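Local coordinates for protein beta-glucoside kinase (Listeria monocytogenes, PDB 4HTL) that phosphorylates cellobiose with ATP to give cellobiose-6'-phosphate, and may also regulate transcription of the cellobiose phosphotransferase operon, at residues Met4-Gly12 / Gly19-Ile28; Leu112-Gly120 / Ile270-Asn278. All coordinates share one frame; numbering follows the deposited sequence. Where two conformers were deposited one is given.

Contact 1. Residues Met4-Gly12 / Gly19-Ile28; sequences MKIAAFDIG and GVVLPHGEII
Ile6, Ala7 and Ala8 pair with Val21, Val20 and Gly19 in the first beta hairpin of the ROK kinase, the hairpin that begins the nucleotide-binding fold of the actin-like ATPase clan. The ladder is antiparallel. In the hydrogen-bonded pair Ile6-Val21, Ile6 N reaches Val21 O at 2.8 Å and Val21 N returns to Ile6 O; Ala8 and Gly19 repeat the exchange, Ala8 N lying 2.8 Å from Gly19 O with an angle at the hydrogen of 173°. Between them, the non-hydrogen-bonded pair Ala7-Val20 brings Val20 CA to 3.4 Å from Ile6 O in a CA-H...O contact.

Side chains pack on both faces of the pair. Ala8 CB meets Val21 CG2 at 3.8 Å on the sheet face covered by helix 280-293. Val20 holds CG1 anti to its backbone N (chi1 173°), which sets that methyl 3.8 Å from Lys5 CB. The extended Lys5 chain runs alongside Leu22, crosses the Ile28 side chain at about a right angle, CE against CD1, and ends in a salt bridge to Asp56. Beyond the strand, Pro23 CD packs 3.4 Å from Met4 O.

Four backbone bonds and small or branched apolar side chains thus hold one edge of the strand that carries Ala8 and Asp10 and runs on to Gly12, residues that by similarity belong to the ATP site; strand 59-64 bonds its other edge.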
loop_
_atom_site.group_PDB
_atom_site.type_symbol
_atom_site.label_atom_id
_atom_site.label_comp_id
_atom_site.label_asym_id
_atom_site.label_seq_id
_atom_site.Cartn_x
_atom_site.Cartn_y
_atom_site.Cartn_z
HETATM N N MSE A 4 -26.251 23.093 15.742
HETATM C CA MSE A 4 -25.753 22.516 14.452
HETATM C C MSE A 4 -26.409 21.125 14.214
HETATM O O MSE A 4 -26.308 20.222 15.059
HETATM C CB MSE A 4 -24.210 22.433 14.472
HETATM C CG MSE A 4 -23.467 23.087 13.271
HETATM SE SE MSE A 4 -23.179 25.049 13.383
HETATM C CE MSE A 4 -21.303 25.160 13.942
ATOM N N LYS A 5 -27.095 20.976 13.082
ATOM C CA LYS A 5 -27.695 19.701 12.647
ATOM C C LYS A 5 -27.236 19.490 11.208
ATOM O O LYS A 5 -27.433 20.361 10.351
ATOM C CB LYS A 5 -29.229 19.735 12.673
ATOM C CG LYS A 5 -29.886 19.686 14.048
ATOM C CD LYS A 5 -31.408 19.833 13.942
ATOM C CE LYS A 5 -32.088 19.648 15.294
ATOM N NZ LYS A 5 -33.580 19.657 15.245
ATOM N N ILE A 6 -26.638 18.335 10.946
ATOM C CA ILE A 6 -25.997 18.049 9.649
ATOM C C ILE A 6 -26.803 17.032 8.864
ATOM O O ILE A 6 -27.095 15.944 9.346
ATOM C CB ILE A 6 -24.510 17.599 9.842
ATOM C CG1 ILE A 6 -23.713 18.709 10.550
ATOM C CG2 ILE A 6 -23.845 17.232 8.511
ATOM C CD1 ILE A 6 -22.483 18.207 11.306
ATOM N N ALA A 7 -27.218 17.412 7.661
ATOM C CA ALA A 7 -27.813 16.457 6.716
ATOM C C ALA A 7 -26.700 15.600 6.110
ATOM O O ALA A 7 -25.813 16.125 5.439
ATOM C CB ALA A 7 -28.577 17.182 5.621
ATOM N N ALA A 8 -26.751 14.296 6.358
ATOM C CA ALA A 8 -25.744 13.358 5.876
ATOM C C ALA A 8 -26.345 12.448 4.827
ATOM O O ALA A 8 -27.488 11.950 4.974
ATOM C CB ALA A 8 -25.160 12.526 7.044
ATOM N N PHE A 9 -25.566 12.191 3.790
ATOM C CA PHE A 9 -25.938 11.297 2.739
ATOM C C PHE A 9 -24.864 10.262 2.491
ATOM O O PHE A 9 -23.705 10.594 2.318
ATOM C CB PHE A 9 -26.170 12.050 1.422
ATOM C CG PHE A 9 -27.272 13.060 1.485
ATOM C CD1 PHE A 9 -28.581 12.650 1.373
ATOM C CD2 PHE A 9 -27.007 14.407 1.708
ATOM C CE1 PHE A 9 -29.619 13.561 1.465
ATOM C CE2 PHE A 9 -28.044 15.327 1.807
ATOM C CZ PHE A 9 -29.353 14.902 1.692
ATOM N N ASP A 10 -25.291 9.012 2.366
ATOM C CA ASP A 10 -24.383 7.925 2.047
ATOM C C ASP A 10 -24.908 7.198 0.836
ATOM O O ASP A 10 -25.923 6.472 0.916
ATOM C CB ASP A 10 -24.281 6.967 3.226
ATOM C CG ASP A 10 -23.371 5.781 2.944
ATOM O OD1 ASP A 10 -22.423 5.845 2.091
ATOM O OD2 ASP A 10 -23.601 4.784 3.608
ATOM N N ILE A 11 -24.215 7.398 -0.277
ATOM C CA ILE A 11 -24.603 6.856 -1.569
ATOM C C ILE A 11 -24.053 5.455 -1.725
ATOM O O ILE A 11 -22.832 5.266 -1.886
ATOM C CB ILE A 11 -24.083 7.748 -2.709
ATOM C CG1 ILE A 11 -24.636 9.162 -2.555
ATOM C CG2 ILE A 11 -24.501 7.155 -4.052
ATOM C CD1 ILE A 11 -23.930 10.222 -3.388
ATOM N N GLY A 12 -24.946 4.472 -1.610
ATOM C CA GLY A 12 -24.599 3.047 -1.690
ATOM C C GLY A 12 -24.814 2.463 -3.068
ATOM O O GLY A 12 -25.145 3.183 -4.026
ATOM N N GLY A 19 -29.596 11.020 6.774
ATOM C CA GLY A 19 -29.859 11.263 8.178
ATOM C C GLY A 19 -29.634 12.696 8.558
ATOM O O GLY A 19 -29.014 13.470 7.810
ATOM N N VAL A 20 -30.182 13.061 9.712
ATOM C CA VAL A 20 -29.848 14.324 10.357
ATOM C C VAL A 20 -29.021 13.907 11.568
ATOM O O VAL A 20 -29.443 13.063 12.377
ATOM C CB VAL A 20 -31.087 15.127 10.772
ATOM C CG1 VAL A 20 -30.681 16.358 11.613
ATOM C CG2 VAL A 20 -31.923 15.495 9.535
ATOM N N VAL A 21 -27.822 14.467 11.639
ATOM C CA VAL A 21 -26.803 14.018 12.561
ATOM C C VAL A 21 -26.323 15.226 13.360
ATOM O O VAL A 21 -26.078 16.334 12.816
ATOM C CB VAL A 21 -25.628 13.353 11.810
ATOM C CG1 VAL A 21 -24.675 12.633 12.780
ATOM C CG2 VAL A 21 -26.153 12.406 10.730
ATOM N N LEU A 22 -26.185 15.013 14.655
ATOM C CA LEU A 22 -25.646 16.026 15.542
ATOM C C LEU A 22 -24.119 15.853 15.550
ATOM O O LEU A 22 -23.611 14.771 15.239
ATOM C CB LEU A 22 -26.234 15.867 16.952
ATOM C CG LEU A 22 -27.765 15.938 17.072
ATOM C CD1 LEU A 22 -28.214 15.785 18.535
ATOM C CD2 LEU A 22 -28.292 17.256 16.496
ATOM N N PRO A 23 -23.386 16.915 15.917
ATOM C CA PRO A 23 -21.931 16.858 15.809
ATOM C C PRO A 23 -21.212 15.765 16.613
ATOM O O PRO A 23 -20.040 15.537 16.321
ATOM C CB PRO A 23 -21.483 18.257 16.250
ATOM C CG PRO A 23 -22.671 19.125 16.004
ATOM C CD PRO A 23 -23.842 18.259 16.343
ATOM N N HIS A 24 -21.903 15.093 17.556
ATOM C CA HIS A 24 -21.335 13.993 18.363
ATOM C C HIS A 24 -21.706 12.602 17.863
ATOM O O HIS A 24 -21.352 11.579 18.482
ATOM C CB HIS A 24 -21.694 14.182 19.839
ATOM C CG HIS A 24 -23.128 13.831 20.201
ATOM N ND1 HIS A 24 -23.426 12.845 21.071
ATOM C CD2 HIS A 24 -24.351 14.414 19.833
ATOM C CE1 HIS A 24 -24.766 12.783 21.238
ATOM N NE2 HIS A 24 -25.330 13.739 20.476
ATOM N N GLY A 25 -22.424 12.547 16.739
ATOM C CA GLY A 25 -22.702 11.285 16.025
ATOM C C GLY A 25 -24.062 10.681 16.331
ATOM O O GLY A 25 -24.394 9.575 15.840
ATOM N N GLU A 26 -24.840 11.376 17.170
ATOM C CA GLU A 26 -26.233 10.994 17.405
ATOM C C GLU A 26 -27.018 11.309 16.122
ATOM O O GLU A 26 -27.023 12.449 15.619
ATOM C CB GLU A 26 -26.841 11.714 18.605
ATOM C CG GLU A 26 -28.286 11.276 18.841
ATOM C CD GLU A 26 -28.937 11.976 19.994
ATOM O OE1 GLU A 26 -28.257 12.763 20.705
ATOM O OE2 GLU A 26 -30.153 11.746 20.169
ATOM N N ILE A 27 -27.644 10.277 15.570
ATOM C CA ILE A 27 -28.428 10.401 14.346
ATOM C C ILE A 27 -29.890 10.468 14.744
ATOM O O ILE A 27 -30.463 9.458 15.169
ATOM C CB ILE A 27 -28.167 9.207 13.406
ATOM C CG1 ILE A 27 -26.716 9.229 12.967
ATOM C CG2 ILE A 27 -29.055 9.281 12.172
ATOM C CD1 ILE A 27 -26.316 8.039 12.119
ATOM N N ILE A 28 -30.485 11.655 14.608
ATOM C CA ILE A 28 -31.792 11.946 15.203
ATOM C C ILE A 28 -32.940 11.683 14.246
ATOM O O ILE A 28 -34.086 11.592 14.685
ATOM C CB ILE A 28 -31.850 13.381 15.815
ATOM C CG1 ILE A 28 -31.755 14.467 14.758
ATOM C CG2 ILE A 28 -30.736 13.584 16.846
ATOM C CD1 ILE A 28 -32.071 15.862 15.259
#

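Contact 2. Residues Leu112-Gly120 / Ile270-Asn278; sequences LAEKWLGKG and IIETATHKN
Glu114 and Thr275 meet through both oxygens of the carboxylate, an example of one acidic side chain bonding to the turn after its own helix and to the loop after strand 270-273. Thr275 N donates to the syn lone pair of Glu114 OE2 at 2.9 Å, nearly straight at 167°. Thr275 OG1 donates to Glu114 OE1 at a short 2.5 Å, arriving on the syn side but 30° out of the carboxylate plane. The bend of the glutamate at chi2 (65°) curls its end back toward the turn after its own helix, where the anti lone pair of OE1 takes Lys119 N at 2.8 Å. Gripped at both oxygens, the buried carboxylate has little freedom to rotate, and these donors would be expected to stabilise its negative charge.

Lys119 makes the second link. Its chain, extended beyond CG, crosses Thr275 obliquely and carries NZ to 2.8 Å from Glu272 OE1, a salt bridge formed on the anti side, well out of that carboxylate's plane. The same NZ lies 2.8 Å from Thr273 O, in the carbonyl plane and on a lone pair, and also donates to a water hydrogen-bonded to Thr273 OG1.

Further out, His276 ND1 donates to Thr275 OG1 at 2.9 Å, so the hydroxyl that serves Glu114 is itself positioned by a ring. The edge of that ring faces the backbone of Leu117, with His276 CE1 3.3 Å from Leu117 O.

The contact joins the C-terminal end of helix 106-117 and its following turn to strand 270-273 and the loop beyond. That strand is outermost in its sheet within this chain, beside strand 240-244, whose Phe242 touches both Lys119 and Glu272; helix 253-261 packs against Ile271 and Thr273, while helix 280-293 meets Leu117 and His276 through Leu283.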
loop_
_atom_site.group_PDB
_atom_site.type_symbol
_atom_site.label_atom_id
_atom_site.label_comp_id
_atom_site.label_asym_id
_atom_site.label_seq_id
_atom_site.Cartn_x
_atom_site.Cartn_y
_atom_site.Cartn_z
ATOM N N LEU A 112 -13.283 6.593 8.408
ATOM C CA LEU A 112 -13.377 7.712 9.334
ATOM C C LEU A 112 -14.353 7.431 10.474
ATOM O O LEU A 112 -14.094 7.849 11.599
ATOM C CB LEU A 112 -13.709 9.003 8.594
ATOM C CG LEU A 112 -12.613 9.590 7.670
ATOM C CD1 LEU A 112 -13.173 10.782 6.879
ATOM C CD2 LEU A 112 -11.284 9.908 8.355
ATOM N N ALA A 113 -15.435 6.704 10.195
ATOM C CA ALA A 113 -16.354 6.276 11.250
ATOM C C ALA A 113 -15.610 5.378 12.262
ATOM O O ALA A 113 -15.771 5.519 13.506
ATOM C CB ALA A 113 -17.603 5.613 10.694
ATOM N N GLU A 114 -14.806 4.467 11.732
ATOM C CA GLU A 114 -13.990 3.594 12.580
ATOM C C GLU A 114 -13.010 4.381 13.486
ATOM O O GLU A 114 -12.848 4.060 14.685
ATOM C CB GLU A 114 -13.249 2.535 11.717
ATOM C CG GLU A 114 -12.971 1.227 12.465
ATOM C CD GLU A 114 -14.224 0.489 12.838
ATOM O OE1 GLU A 114 -14.506 0.333 14.044
ATOM O OE2 GLU A 114 -14.912 0.098 11.899
ATOM N N LYS A 115 -12.373 5.397 12.896
ATOM C CA LYS A 115 -11.438 6.296 13.596
ATOM C C LYS A 115 -12.180 7.128 14.675
ATOM O O LYS A 115 -11.684 7.335 15.790
ATOM C CB LYS A 115 -10.723 7.230 12.613
ATOM C CG LYS A 115 -9.873 8.304 13.275
ATOM C CD LYS A 115 -8.734 7.648 14.081
ATOM C CE LYS A 115 -7.679 8.581 14.681
ATOM N NZ LYS A 115 -6.686 7.788 15.509
ATOM N N TRP A 116 -13.356 7.632 14.324
ATOM C CA TRP A 116 -14.100 8.566 15.205
ATOM C C TRP A 116 -14.749 7.878 16.363
ATOM O O TRP A 116 -14.540 8.225 17.534
ATOM C CB TRP A 116 -15.153 9.274 14.349
ATOM C CG TRP A 116 -15.929 10.357 15.048
ATOM C CD1 TRP A 116 -15.612 11.020 16.237
ATOM C CD2 TRP A 116 -17.194 10.923 14.624
ATOM N NE1 TRP A 116 -16.596 11.934 16.570
ATOM C CE2 TRP A 116 -17.563 11.927 15.639
ATOM C CE3 TRP A 116 -18.047 10.693 13.563
ATOM C CZ2 TRP A 116 -18.723 12.648 15.545
ATOM C CZ3 TRP A 116 -19.216 11.429 13.479
ATOM C CH2 TRP A 116 -19.537 12.412 14.426
ATOM N N LEU A 117 -15.530 6.845 16.044
ATOM C CA LEU A 117 -16.453 6.218 16.979
ATOM C C LEU A 117 -16.248 4.725 17.170
ATOM O O LEU A 117 -16.889 4.117 18.033
ATOM C CB LEU A 117 -17.894 6.445 16.489
ATOM C CG LEU A 117 -18.301 7.918 16.391
ATOM C CD1 LEU A 117 -19.700 8.021 15.734
ATOM C CD2 LEU A 117 -18.247 8.674 17.741
ATOM N N GLY A 118 -15.356 4.127 16.391
ATOM C CA GLY A 118 -15.216 2.721 16.404
ATOM C C GLY A 118 -13.909 2.258 17.036
ATOM O O GLY A 118 -13.498 2.776 18.036
ATOM N N LYS A 119 -13.288 1.258 16.413
ATOM C CA LYS A 119 -12.123 0.520 16.976
ATOM C C LYS A 119 -10.795 1.152 16.630
ATOM O O LYS A 119 -9.751 0.687 17.081
ATOM C CB LYS A 119 -12.141 -0.932 16.471
ATOM C CG LYS A 119 -13.331 -1.748 16.913
ATOM C CD LYS A 119 -13.300 -3.119 16.279
ATOM C CE LYS A 119 -14.291 -4.082 16.856
ATOM N NZ LYS A 119 -14.123 -5.406 16.177
ATOM N N GLY A 120 -10.823 2.223 15.825
ATOM C CA GLY A 120 -9.543 2.848 15.391
ATOM C C GLY A 120 -9.248 4.176 16.084
ATOM O O GLY A 120 -8.400 4.951 15.616
ATOM N N ILE A 270 -3.505 -7.441 13.803
ATOM C CA ILE A 270 -4.803 -7.815 14.359
ATOM C C ILE A 270 -5.867 -7.659 13.273
ATOM O O ILE A 270 -5.933 -6.645 12.626
ATOM C CB ILE A 270 -5.149 -6.951 15.570
ATOM C CG1 ILE A 270 -4.197 -7.304 16.733
ATOM C CG2 ILE A 270 -6.621 -7.138 16.016
ATOM C CD1 ILE A 270 -4.200 -6.254 17.828
ATOM N N ILE A 271 -6.608 -8.741 13.026
ATOM C CA ILE A 271 -7.775 -8.712 12.147
ATOM C C ILE A 271 -9.038 -8.877 12.976
ATOM O O ILE A 271 -9.132 -9.765 13.806
ATOM C CB ILE A 271 -7.702 -9.688 10.910
ATOM C CG1 ILE A 271 -7.684 -11.147 11.318
ATOM C CG2 ILE A 271 -6.487 -9.348 10.020
ATOM C CD1 ILE A 271 -7.865 -12.151 10.151
ATOM N N GLU A 272 -10.025 -8.035 12.704
ATOM C CA GLU A 272 -11.302 -8.088 13.408
ATOM C C GLU A 272 -12.343 -7.352 12.588
ATOM O O GLU A 272 -12.018 -6.691 11.609
ATOM C CB GLU A 272 -11.205 -7.522 14.846
ATOM C CG GLU A 272 -10.780 -6.111 14.938
ATOM C CD GLU A 272 -10.611 -5.706 16.408
ATOM O OE1 GLU A 272 -11.560 -5.912 17.163
ATOM O OE2 GLU A 272 -9.524 -5.201 16.790
ATOM N N THR A 273 -13.607 -7.514 12.950
ATOM C CA THR A 273 -14.649 -6.864 12.205
ATOM C C THR A 273 -14.703 -5.347 12.383
ATOM O O THR A 273 -14.384 -4.813 13.439
ATOM C CB THR A 273 -16.036 -7.433 12.537
ATOM O OG1 THR A 273 -16.267 -7.340 13.957
ATOM C CG2 THR A 273 -16.155 -8.905 12.015
ATOM N N ALA A 274 -15.118 -4.672 11.324
ATOM C CA ALA A 274 -15.417 -3.236 11.358
ATOM C C ALA A 274 -16.684 -3.045 12.191
ATOM O O ALA A 274 -17.463 -3.954 12.327
ATOM C CB ALA A 274 -15.665 -2.741 9.917
ATOM N N THR A 275 -16.887 -1.842 12.711
ATOM C CA THR A 275 -18.080 -1.497 13.464
ATOM C C THR A 275 -19.007 -0.561 12.655
ATOM O O THR A 275 -18.665 -0.019 11.596
ATOM C CB THR A 275 -17.710 -0.832 14.798
ATOM O OG1 THR A 275 -16.996 0.382 14.561
ATOM C CG2 THR A 275 -16.878 -1.755 15.731
ATOM N N HIS A 276 -20.193 -0.311 13.202
ATOM C CA HIS A 276 -21.144 0.644 12.603
ATOM C C HIS A 276 -21.463 0.288 11.170
ATOM O O HIS A 276 -21.546 1.185 10.294
ATOM C CB HIS A 276 -20.628 2.091 12.710
ATOM C CG HIS A 276 -20.319 2.521 14.116
ATOM N ND1 HIS A 276 -19.106 2.316 14.689
ATOM C CD2 HIS A 276 -21.121 3.130 15.088
ATOM C CE1 HIS A 276 -19.136 2.796 15.979
ATOM N NE2 HIS A 276 -20.374 3.259 16.225
ATOM N N LYS A 277 -21.653 -0.999 10.889
ATOM C CA LYS A 277 -21.951 -1.461 9.539
ATOM C C LYS A 277 -23.077 -0.636 8.868
ATOM O O LYS A 277 -22.999 -0.287 7.683
ATOM C CB LYS A 277 -22.390 -2.943 9.560
ATOM C CG LYS A 277 -23.084 -3.421 8.279
ATOM C CD LYS A 277 -23.613 -4.855 8.393
ATOM C CE LYS A 277 -22.574 -5.878 7.977
ATOM N NZ LYS A 277 -22.314 -5.976 6.490
ATOM N N ASN A 278 -24.147 -0.364 9.632
ATOM C CA ASN A 278 -25.299 0.316 9.030
ATOM C C ASN A 278 -25.092 1.800 8.723
ATOM O O ASN A 278 -25.512 2.296 7.680
ATOM C CB ASN A 278 -26.549 0.033 9.871
ATOM C CG ASN A 278 -26.857 -1.467 9.935
ATOM O OD1 ASN A 278 -27.046 -2.173 8.885
ATOM N ND2 ASN A 278 -26.826 -1.995 11.148
HETATM O O HOH W 1 -16.723 -5.201 15.131
#

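In the fold
Contact 1 lies within one five-stranded mixed sheet, whereas contact 2 ties helix 106-117 to the edge of the other; their centres are about 17 Å apart. They nevertheless touch: Trp116, on the helix of contact 2, packs against the type I turn Leu22-Gly25, which follows strand 15-21, its CZ2 lying 3.3 Å from Pro23 O. Helix 280-293 serves both, its Val286 touching Ala8 in one and Trp116 in the other. Contact 1 contains five residues of the ATP site assigned by similarity. Contact 2 stands farther off, the side chain of His276 being about 10 Å from that of Asp10, consistent with a place beside the nucleotide cleft.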